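Local coordinates for ADP-ribosylating toxin CARDS (Mycoplasma pneumoniae, PDB 4TLV), which transfers the ADP-ribosyl group of NAD(+) to target proteins and causes vacuolization in the cytoplasm of mammalian cells, at residues V109-D114 against H208-Q213; N145-W150 against P183-L188; N488-F493 against W511-M516. All coordinates share one frame; numbering follows the deposited sequence.

Contact 1: V109-D114 against H208-Q213; sequences VFDSGD and HLSIPQ
The carbonyl oxygen of Leu209 takes two backbone N-H groups from residues 109-114: Asp111 N lies 2.8 Å from Leu209 O, tilted 25° from the carbonyl plane, and Ser112 N reaches the same oxygen in a weak bond. Two donors converge on one acceptor because the parallel pairing slips by a residue between Phe110 and Ser112. On either side of the slip, Leu209 N bonds to Val109 O (2.9 Å) and Ile211 N to Ser112 O (3.0 Å). His208 ND1 donates in the ring plane to the syn lone pair of Asp111 OD1 at 2.9 Å, while Val109 CB sits over the ring face, 3.8 Å from the His208 centroid. With CG1 of Val109 anti to the backbone N (chi1 163°), that methyl comes close to the ND1-CE1 side of the ring. On the other face of the sheet, the Phe110 ring edge meets Ile211, Phe110 CD1 lying 4.0 Å from Ile211 CG1; Ile211 continues onto Met117 and Ala118 of helix 115-126. Asp114 N-caps this helix, its OD1 accepting from Met117 N. The pairing is a two-stranded parallel sheet interrupted by a beta bulge, at the surface of the ADP-ribosyltransferase fold, where the probable NAD(+)-binding region begins.

Contact 2: N145-W150 against P183-L188; sequences NVRSAW and PHYQEL. With SO4 (sulfate ion), chain G.
The Tyr185 ring carries the aliphatic part of Arg147 over one face and has polar oxygens at its edge. Arg147 and Ser148 both face Glu82 of strand 76-84, a classic beta bulge in the antiparallel sheet of the mono-ADP-ribosyltransferase domain. Arg147 CB stands 3.7 Å from the Tyr185 ring centroid in a CH-pi contact, and CG and CD follow across the same ring toward CE2. At the ring edge, Asn145 O, of the backbone, lies 3.6 Å from Tyr185 CE1, and Glu187 OE1 sits in the ring plane beyond the hydroxyl. The arginine meets the ring through its methylenes; its guanidinium, 64° from the ring plane, is not stacked on it. At the guanidinium edge lie a sulfate ion and a water.

The loop 183-188 follows the neighbouring strand 168-181 and folds back against strand 146-156 at the bulge. Phe9 of strand 9-14 also touches both Arg147 and Tyr185.

Tyr185 points its CG anti to the backbone N (chi1 173°), which lays the ring over Arg147. Tyr185 CB lies 3.4 Å from Val146 O. The tyrosine hydroxyl donates to Glu187 OE1, which receives it from above the carboxylate plane. That carboxylate also forms a salt bridge with Arg8, while Arg147 NE is paired with Glu82. Arg147 and Glu187 have opposite charges but do not meet directly; one water accepts from Arg147 NH1 and donates to Glu187 OE1. The bend of the arginine chain at chi3 (81°) turns its end toward the sulfate, probably from the crystallisation liquor and also bound by Arg8 NE. Arg147 NH1 donates to sulfate O1 and Arg147 NH2 to sulfate O4, each at 2.9 Å.

Contact 3: N488-F493 against W511-M516; sequences NQNVFF and WLKHDM
Backbone bonds join Phe493 to Leu512 in an antiparallel hydrogen-bonded pair of the beta hairpin formed by strands 490-495 and 506-512, within the C-terminal beta-trefoil domain. Phe493 N donates to Leu512 O at 2.8 Å and Leu512 N returns a bond to Phe493 O at 2.9 Å. Trp511 CA supplements them with a C-H...O contact to Phe493 O. Past this pair the partner chain turns away, and a water bridges Val491 O and His514 N.

Aromatic contacts gather round Phe493. The edge of the His514 imidazole is directed at the phenyl face in a T-shaped pair, with planes at 68°; CG of His514 is anti to the backbone N (chi1 -170°), a torsion that turns the imidazole edge to that face. His514 CB approaches Phe493 CD1 to 3.5 Å. His514 is further placed by a stack with Phe524 and by a hydrogen bond from NE2 to Glu518. Met516 comes to the edge of the phenyl ring in a Met-aromatic contact, Met516 SD lying 4.9 Å from the Phe493 centroid. The methionine chain is bent, which brings CE beside Phe493 CZ.

Apolar packing continues around Phe492, where Phe492 CB meets Trp511 CB at 3.9 Å. The indole edge lies against the Phe492 carbonyl, and Leu459 touches both aromatic side chains. Lys513 runs extended beyond CG past the Phe492 ring, with its CG in an off-centre CH-pi contact; Lys513 CE lies 3.6 Å from Phe492 CZ.

Polar bonds secure the far end of this lysine. Its ammonium group donates to a water that bridges to Gln489 O, and also to the side-chain amide of Asn490, whose ND2 bonds to Asp487. Lys513 NZ approaches Asn490 OD1 in the carbonyl plane at 2.7 Å.

Overall arrangement
From the N terminus, the chain has already laid down strands 9-14, 67-68 and 76-84 of the antiparallel sheet when it enters contact 1 at 109-114. The loop of contact 1 adds strands 146-156 and 168-181. Contact 2 opens on the first and closes at 183-188, after the second, so its loop lies wholly within that of contact 1, which closes at 208-213. Contact 1 ties the mART domain to the start of the region inferred to form the NAD(+)-binding pocket; contact 2 lies within the mART domain. The chain then passes through D2 before contact 3 joins two hairpin strands in D3, in series with the others. Contacts 2 and 3 stand on opposite sides of the chain's centre, about 49 Å between centres.

Contact 1: V109-D114 against H208-Q213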
loop_
_atom_site.group_PDB
_atom_site.type_symbol
_atom_site.label_atom_id
_atom_site.label_comp_id
_atom_site.label_asym_id
_atom_site.label_seq_id
_atom_site.Cartn_x
_atom_site.Cartn_y
_atom_site.Cartn_z
ATOM N N VAL A 109 -1.195 -26.875 10.824
ATOM C CA VAL A 109 -0.977 -27.413 12.156
ATOM C C VAL A 109 -0.351 -26.337 13.025
ATOM O O VAL A 109 0.736 -25.838 12.723
ATOM C CB VAL A 109 -0.078 -28.669 12.108
ATOM C CG1 VAL A 109 0.484 -28.977 13.483
ATOM C CG2 VAL A 109 -0.874 -29.847 11.566
ATOM N N PHE A 110 -1.033 -25.958 14.101
ATOM C CA PHE A 110 -0.494 -24.922 14.969
ATOM C C PHE A 110 0.443 -25.533 16.003
ATOM O O PHE A 110 -0.003 -26.119 16.993
ATOM C CB PHE A 110 -1.626 -24.096 15.613
ATOM C CG PHE A 110 -2.427 -23.301 14.611
ATOM C CD1 PHE A 110 -1.996 -22.037 14.205
ATOM C CD2 PHE A 110 -3.573 -23.820 14.046
ATOM C CE1 PHE A 110 -2.713 -21.311 13.267
ATOM C CE2 PHE A 110 -4.300 -23.096 13.103
ATOM C CZ PHE A 110 -3.865 -21.836 12.710
ATOM N N ASP A 111 1.748 -25.414 15.756
ATOM C CA ASP A 111 2.746 -25.866 16.718
ATOM C C ASP A 111 2.648 -25.036 17.984
ATOM O O ASP A 111 2.913 -25.513 19.087
ATOM C CB ASP A 111 4.156 -25.731 16.140
ATOM C CG ASP A 111 4.415 -26.690 14.995
ATOM O OD1 ASP A 111 3.596 -27.608 14.783
ATOM O OD2 ASP A 111 5.446 -26.519 14.311
ATOM N N SER A 112 2.265 -23.779 17.806
ATOM C CA SER A 112 2.131 -22.841 18.903
ATOM C C SER A 112 1.082 -21.824 18.477
ATOM O O SER A 112 0.939 -21.546 17.283
ATOM C CB SER A 112 3.468 -22.149 19.172
ATOM O OG SER A 112 3.380 -21.265 20.272
ATOM N N GLY A 113 0.336 -21.294 19.440
ATOM C CA GLY A 113 -0.734 -20.354 19.146
ATOM C C GLY A 113 -1.927 -20.997 18.459
ATOM O O GLY A 113 -2.099 -22.217 18.491
ATOM N N ASP A 114 -2.761 -20.175 17.832
ATOM C CA ASP A 114 -3.970 -20.663 17.178
ATOM C C ASP A 114 -4.423 -19.733 16.058
ATOM O O ASP A 114 -3.808 -18.703 15.824
ATOM C CB ASP A 114 -5.097 -20.898 18.195
ATOM C CG ASP A 114 -5.500 -19.627 18.969
ATOM O OD1 ASP A 114 -5.319 -18.488 18.473
ATOM O OD2 ASP A 114 -6.040 -19.774 20.091
ATOM N N HIS A 208 2.872 -26.256 9.075
ATOM C CA HIS A 208 3.045 -26.023 10.497
ATOM C C HIS A 208 3.376 -24.564 10.765
ATOM O O HIS A 208 4.285 -24.000 10.155
ATOM C CB HIS A 208 4.178 -26.889 11.053
ATOM C CG HIS A 208 3.815 -28.330 11.225
ATOM N ND1 HIS A 208 3.664 -29.083 12.340
ATOM C CD2 HIS A 208 3.583 -29.172 10.158
ATOM C CE1 HIS A 208 3.333 -30.351 11.930
ATOM N NE2 HIS A 208 3.289 -30.378 10.609
ATOM N N LEU A 209 2.650 -23.973 11.710
ATOM C CA LEU A 209 2.832 -22.582 12.077
ATOM C C LEU A 209 3.051 -22.440 13.579
ATOM O O LEU A 209 2.390 -23.114 14.377
ATOM C CB LEU A 209 1.587 -21.798 11.646
ATOM C CG LEU A 209 1.695 -20.819 10.476
ATOM C CD1 LEU A 209 2.683 -21.279 9.435
ATOM C CD2 LEU A 209 0.307 -20.514 9.861
ATOM N N SER A 210 3.992 -21.576 13.959
ATOM C CA SER A 210 4.175 -21.176 15.343
ATOM C C SER A 210 3.854 -19.695 15.480
ATOM O O SER A 210 4.665 -18.845 15.116
ATOM C CB SER A 210 5.611 -21.418 15.804
ATOM O OG SER A 210 5.947 -22.790 15.715
ATOM N N ILE A 211 2.676 -19.396 16.012
ATOM C CA ILE A 211 2.228 -18.019 16.186
ATOM C C ILE A 211 2.687 -17.479 17.528
ATOM O O ILE A 211 2.376 -18.062 18.566
ATOM C CB ILE A 211 0.690 -17.936 16.130
ATOM C CG1 ILE A 211 0.149 -18.813 14.996
ATOM C CG2 ILE A 211 0.234 -16.482 16.014
ATOM C CD1 ILE A 211 0.617 -18.399 13.589
ATOM N N PRO A 212 3.405 -16.342 17.518
ATOM C CA PRO A 212 3.934 -15.762 18.751
ATOM C C PRO A 212 2.845 -15.068 19.581
ATOM O O PRO A 212 1.801 -14.690 19.053
ATOM C CB PRO A 212 4.957 -14.741 18.245
ATOM C CG PRO A 212 4.438 -14.332 16.900
ATOM C CD PRO A 212 3.755 -15.548 16.320
ATOM N N GLN A 213 3.100 -14.896 20.869
ATOM C CA GLN A 213 2.127 -14.256 21.744
ATOM C C GLN A 213 2.303 -12.747 21.799
ATOM O O GLN A 213 1.402 -12.035 22.249
ATOM C CB GLN A 213 2.224 -14.840 23.152
ATOM C CG GLN A 213 1.812 -16.303 23.209
ATOM C CD GLN A 213 1.906 -16.873 24.602
ATOM O OE1 GLN A 213 3.000 -17.118 25.112
ATOM N NE2 GLN A 213 0.754 -17.081 25.235
HETATM O O HOH W 1 2.873 -18.970 21.194
#

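Contact 2: N145-W150 against P183-L188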
loop_
_atom_site.group_PDB
_atom_site.type_symbol
_atom_site.label_atom_id
_atom_site.label_comp_id
_atom_site.label_asym_id
_atom_site.label_seq_id
_atom_site.Cartn_x
_atom_site.Cartn_y
_atom_site.Cartn_z
ATOM N N ASN A 145 24.023 -8.929 -5.872
ATOM C CA ASN A 145 22.659 -8.423 -6.081
ATOM C C ASN A 145 22.559 -6.893 -5.955
ATOM O O ASN A 145 21.586 -6.299 -6.410
ATOM C CB ASN A 145 21.664 -9.036 -5.070
ATOM C CG ASN A 145 21.352 -10.498 -5.350
ATOM O OD1 ASN A 145 22.349 -11.364 -5.187
ATOM N ND2 ASN A 145 20.210 -10.846 -5.690
ATOM N N VAL A 146 23.539 -6.264 -5.311
ATOM C CA VAL A 146 23.401 -4.851 -4.948
ATOM C C VAL A 146 23.934 -3.972 -6.076
ATOM O O VAL A 146 25.137 -3.983 -6.374
ATOM C CB VAL A 146 24.127 -4.527 -3.620
ATOM C CG1 VAL A 146 23.892 -3.066 -3.212
ATOM C CG2 VAL A 146 23.651 -5.459 -2.506
ATOM N N ARG A 147 23.041 -3.249 -6.741
ATOM C CA ARG A 147 23.454 -2.505 -7.923
ATOM C C ARG A 147 23.969 -1.112 -7.604
ATOM O O ARG A 147 24.980 -0.687 -8.165
ATOM C CB ARG A 147 22.332 -2.406 -8.963
ATOM C CG ARG A 147 22.777 -1.679 -10.255
ATOM C CD ARG A 147 21.806 -1.880 -11.423
ATOM N NE ARG A 147 20.658 -0.971 -11.341
ATOM C CZ ARG A 147 19.821 -0.748 -12.346
ATOM N NH1 ARG A 147 20.002 -1.368 -13.515
ATOM N NH2 ARG A 147 18.812 0.093 -12.195
ATOM N N SER A 148 23.266 -0.399 -6.723
ATOM C CA SER A 148 23.532 1.032 -6.520
ATOM C C SER A 148 23.297 1.450 -5.078
ATOM O O SER A 148 22.641 0.741 -4.313
ATOM C CB SER A 148 22.612 1.877 -7.414
ATOM O OG SER A 148 22.624 1.411 -8.754
ATOM N N ALA A 149 23.812 2.624 -4.720
ATOM C CA ALA A 149 23.512 3.241 -3.431
ATOM C C ALA A 149 23.423 4.757 -3.584
ATOM O O ALA A 149 24.066 5.324 -4.469
ATOM C CB ALA A 149 24.569 2.887 -2.421
ATOM N N TRP A 150 22.601 5.394 -2.740
ATOM C CA TRP A 150 22.533 6.855 -2.634
ATOM C C TRP A 150 22.648 7.236 -1.170
ATOM O O TRP A 150 22.076 6.574 -0.307
ATOM C CB TRP A 150 21.182 7.405 -3.106
ATOM C CG TRP A 150 20.860 7.186 -4.522
ATOM C CD1 TRP A 150 20.990 8.082 -5.541
ATOM C CD2 TRP A 150 20.337 5.990 -5.101
ATOM N NE1 TRP A 150 20.575 7.519 -6.723
ATOM C CE2 TRP A 150 20.169 6.232 -6.478
ATOM C CE3 TRP A 150 19.980 4.739 -4.584
ATOM C CZ2 TRP A 150 19.668 5.269 -7.349
ATOM C CZ3 TRP A 150 19.488 3.783 -5.450
ATOM C CH2 TRP A 150 19.337 4.054 -6.817
ATOM N N PRO A 183 30.727 -1.915 -8.282
ATOM C CA PRO A 183 31.483 -2.596 -9.346
ATOM C C PRO A 183 31.344 -4.123 -9.272
ATOM O O PRO A 183 31.609 -4.801 -10.261
ATOM C CB PRO A 183 32.935 -2.177 -9.072
ATOM C CG PRO A 183 32.952 -1.787 -7.612
ATOM C CD PRO A 183 31.604 -1.186 -7.346
ATOM N N HIS A 184 30.953 -4.652 -8.114
ATOM C CA HIS A 184 30.733 -6.086 -7.956
ATOM C C HIS A 184 29.327 -6.535 -8.358
ATOM O O HIS A 184 29.000 -7.719 -8.263
ATOM C CB HIS A 184 30.993 -6.511 -6.511
ATOM C CG HIS A 184 32.369 -6.181 -6.019
ATOM N ND1 HIS A 184 33.505 -6.768 -6.535
ATOM C CD2 HIS A 184 32.791 -5.333 -5.048
ATOM C CE1 HIS A 184 34.568 -6.290 -5.910
ATOM N NE2 HIS A 184 34.163 -5.419 -5.002
ATOM N N TYR A 185 28.482 -5.600 -8.775
ATOM C CA TYR A 185 27.129 -5.965 -9.189
ATOM C C TYR A 185 27.165 -6.870 -10.416
ATOM O O TYR A 185 27.938 -6.645 -11.345
ATOM C CB TYR A 185 26.279 -4.724 -9.503
ATOM C CG TYR A 185 24.920 -5.070 -10.086
ATOM C CD1 TYR A 185 23.917 -5.617 -9.284
ATOM C CD2 TYR A 185 24.635 -4.848 -11.434
ATOM C CE1 TYR A 185 22.677 -5.937 -9.810
ATOM C CE2 TYR A 185 23.392 -5.168 -11.974
ATOM C CZ TYR A 185 22.416 -5.717 -11.144
ATOM O OH TYR A 185 21.181 -6.047 -11.653
ATOM N N GLN A 186 26.324 -7.893 -10.420
ATOM C CA GLN A 186 26.160 -8.728 -11.603
ATOM C C GLN A 186 24.752 -8.582 -12.166
ATOM O O GLN A 186 23.773 -8.753 -11.433
ATOM C CB GLN A 186 26.451 -10.195 -11.244
ATOM C CG GLN A 186 27.878 -10.418 -10.737
ATOM C CD GLN A 186 28.135 -11.854 -10.313
ATOM O OE1 GLN A 186 27.470 -12.774 -10.787
ATOM N NE2 GLN A 186 29.100 -12.053 -9.415
ATOM N N GLU A 187 24.636 -8.261 -13.458
ATOM C CA GLU A 187 23.314 -8.153 -14.087
ATOM C C GLU A 187 22.871 -9.538 -14.532
ATOM O O GLU A 187 23.319 -10.044 -15.563
ATOM C CB GLU A 187 23.328 -7.199 -15.290
ATOM C CG GLU A 187 21.953 -7.025 -15.946
ATOM C CD GLU A 187 20.861 -6.798 -14.905
ATOM O OE1 GLU A 187 20.835 -5.697 -14.302
ATOM O OE2 GLU A 187 20.048 -7.728 -14.673
ATOM N N LEU A 188 22.020 -10.179 -13.743
ATOM C CA LEU A 188 21.642 -11.550 -14.063
ATOM C C LEU A 188 20.231 -11.707 -14.634
ATOM O O LEU A 188 19.795 -12.822 -14.881
ATOM C CB LEU A 188 21.822 -12.441 -12.840
ATOM C CG LEU A 188 23.269 -12.522 -12.357
ATOM C CD1 LEU A 188 23.354 -13.403 -11.099
ATOM C CD2 LEU A 188 24.198 -13.047 -13.477
HETATM S S SO4 G . 16.616 -1.057 -15.292
HETATM O O1 SO4 G . 17.914 -1.686 -15.523
HETATM O O2 SO4 G . 16.073 -0.485 -16.537
HETATM O O3 SO4 G . 15.688 -2.073 -14.807
HETATM O O4 SO4 G . 16.772 0.025 -14.299
HETATM O O HOH W 2 21.969 -3.246 -14.802
#

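Contact 3: N488-F493 against W511-M516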
loop_
_atom_site.group_PDB
_atom_site.type_symbol
_atom_site.label_atom_id
_atom_site.label_comp_id
_atom_site.label_asym_id
_atom_site.label_seq_id
_atom_site.Cartn_x
_atom_site.Cartn_y
_atom_site.Cartn_z
ATOM N N ASN A 488 -20.368 7.613 -4.896
ATOM C CA ASN A 488 -19.902 7.994 -3.566
ATOM C C ASN A 488 -20.923 7.823 -2.436
ATOM O O ASN A 488 -20.538 7.709 -1.281
ATOM C CB ASN A 488 -19.333 9.417 -3.578
ATOM C CG ASN A 488 -17.986 9.499 -4.291
ATOM O OD1 ASN A 488 -17.342 8.364 -4.452
ATOM N ND2 ASN A 488 -17.536 10.575 -4.685
ATOM N N GLN A 489 -22.216 7.793 -2.760
ATOM C CA GLN A 489 -23.247 7.635 -1.731
ATOM C C GLN A 489 -23.937 6.267 -1.752
ATOM O O GLN A 489 -24.877 6.043 -0.999
ATOM C CB GLN A 489 -24.315 8.734 -1.843
ATOM C CG GLN A 489 -23.852 10.113 -1.384
ATOM C CD GLN A 489 -22.912 10.759 -2.367
ATOM O OE1 GLN A 489 -21.835 11.228 -1.998
ATOM N NE2 GLN A 489 -23.313 10.789 -3.637
ATOM N N ASN A 490 -23.487 5.363 -2.618
ATOM C CA ASN A 490 -24.150 4.075 -2.761
ATOM C C ASN A 490 -23.126 2.956 -2.916
ATOM O O ASN A 490 -22.523 2.814 -3.973
ATOM C CB ASN A 490 -25.092 4.107 -3.964
ATOM C CG ASN A 490 -26.277 5.044 -3.750
ATOM O OD1 ASN A 490 -27.226 4.704 -3.046
ATOM N ND2 ASN A 490 -26.215 6.236 -4.345
ATOM N N VAL A 491 -22.940 2.178 -1.850
ATOM C CA VAL A 491 -21.945 1.105 -1.821
ATOM C C VAL A 491 -22.623 -0.212 -1.436
ATOM O O VAL A 491 -23.398 -0.256 -0.477
ATOM C CB VAL A 491 -20.813 1.445 -0.823
ATOM C CG1 VAL A 491 -19.814 0.282 -0.698
ATOM C CG2 VAL A 491 -20.082 2.726 -1.258
ATOM N N PHE A 492 -22.334 -1.279 -2.190
ATOM C CA PHE A 492 -22.979 -2.579 -1.981
ATOM C C PHE A 492 -21.962 -3.676 -1.704
ATOM O O PHE A 492 -20.938 -3.748 -2.387
ATOM C CB PHE A 492 -23.800 -2.962 -3.218
ATOM C CG PHE A 492 -24.879 -1.967 -3.549
ATOM C CD1 PHE A 492 -24.574 -0.803 -4.240
ATOM C CD2 PHE A 492 -26.186 -2.188 -3.156
ATOM C CE1 PHE A 492 -25.563 0.110 -4.551
ATOM C CE2 PHE A 492 -27.178 -1.268 -3.451
ATOM C CZ PHE A 492 -26.864 -0.117 -4.142
ATOM N N PHE A 493 -22.280 -4.544 -0.744
ATOM C CA PHE A 493 -21.363 -5.579 -0.249
ATOM C C PHE A 493 -21.790 -6.997 -0.638
ATOM O O PHE A 493 -22.984 -7.336 -0.614
ATOM C CB PHE A 493 -21.267 -5.484 1.270
ATOM C CG PHE A 493 -20.656 -4.192 1.754
ATOM C CD1 PHE A 493 -21.414 -3.029 1.830
ATOM C CD2 PHE A 493 -19.316 -4.139 2.100
ATOM C CE1 PHE A 493 -20.840 -1.833 2.270
ATOM C CE2 PHE A 493 -18.732 -2.954 2.532
ATOM C CZ PHE A 493 -19.497 -1.798 2.623
ATOM N N TRP A 511 -25.844 -8.497 -3.508
ATOM C CA TRP A 511 -25.096 -7.288 -3.164
ATOM C C TRP A 511 -25.977 -6.352 -2.358
ATOM O O TRP A 511 -26.998 -5.887 -2.863
ATOM C CB TRP A 511 -24.668 -6.581 -4.438
ATOM C CG TRP A 511 -23.685 -7.331 -5.287
ATOM C CD1 TRP A 511 -23.958 -8.188 -6.321
ATOM C CD2 TRP A 511 -22.260 -7.247 -5.200
ATOM N NE1 TRP A 511 -22.785 -8.660 -6.866
ATOM C CE2 TRP A 511 -21.732 -8.094 -6.196
ATOM C CE3 TRP A 511 -21.384 -6.547 -4.365
ATOM C CZ2 TRP A 511 -20.360 -8.239 -6.394
ATOM C CZ3 TRP A 511 -20.015 -6.705 -4.559
ATOM C CH2 TRP A 511 -19.523 -7.538 -5.563
ATOM N N LEU A 512 -25.590 -6.070 -1.117
ATOM C CA LEU A 512 -26.453 -5.340 -0.185
ATOM C C LEU A 512 -25.752 -4.143 0.429
ATOM O O LEU A 512 -24.580 -4.226 0.777
ATOM C CB LEU A 512 -26.857 -6.253 0.970
ATOM C CG LEU A 512 -27.532 -7.577 0.614
ATOM C CD1 LEU A 512 -27.630 -8.452 1.845
ATOM C CD2 LEU A 512 -28.910 -7.332 0.000
ATOM N N LYS A 513 -26.479 -3.047 0.629
ATOM C CA LYS A 513 -25.925 -1.945 1.419
ATOM C C LYS A 513 -25.683 -2.436 2.830
ATOM O O LYS A 513 -26.428 -3.270 3.341
ATOM C CB LYS A 513 -26.854 -0.729 1.414
ATOM C CG LYS A 513 -26.979 -0.094 0.051
ATOM C CD LYS A 513 -27.700 1.240 0.128
ATOM C CE LYS A 513 -27.791 1.882 -1.249
ATOM N NZ LYS A 513 -28.412 3.227 -1.182
ATOM N N HIS A 514 -24.629 -1.940 3.468
ATOM C CA HIS A 514 -24.204 -2.517 4.724
ATOM C C HIS A 514 -23.202 -1.568 5.382
ATOM O O HIS A 514 -22.604 -0.754 4.696
ATOM C CB HIS A 514 -23.567 -3.880 4.440
ATOM C CG HIS A 514 -23.291 -4.696 5.666
ATOM N ND1 HIS A 514 -24.286 -5.323 6.383
ATOM C CD2 HIS A 514 -22.126 -5.014 6.280
ATOM C CE1 HIS A 514 -23.750 -5.970 7.403
ATOM N NE2 HIS A 514 -22.439 -5.805 7.358
ATOM N N ASP A 515 -23.051 -1.662 6.701
ATOM C CA ASP A 515 -22.084 -0.850 7.448
ATOM C C ASP A 515 -20.624 -1.274 7.122
ATOM O O ASP A 515 -20.204 -2.390 7.415
ATOM C CB ASP A 515 -22.367 -0.981 8.945
ATOM C CG ASP A 515 -21.466 -0.105 9.807
ATOM O OD1 ASP A 515 -20.498 0.505 9.287
ATOM O OD2 ASP A 515 -21.728 -0.043 11.027
ATOM N N MET A 516 -19.873 -0.374 6.504
ATOM C CA MET A 516 -18.459 -0.625 6.191
ATOM C C MET A 516 -17.662 -1.084 7.418
ATOM O O MET A 516 -16.747 -1.886 7.296
ATOM C CB MET A 516 -17.824 0.622 5.566
ATOM C CG MET A 516 -16.344 0.450 5.178
ATOM S SD MET A 516 -16.105 -0.632 3.757
ATOM C CE MET A 516 -16.627 0.456 2.443
HETATM O O HOH W 3 -26.724 4.525 0.430
HETATM O O HOH W 4 -23.597 0.506 2.037
#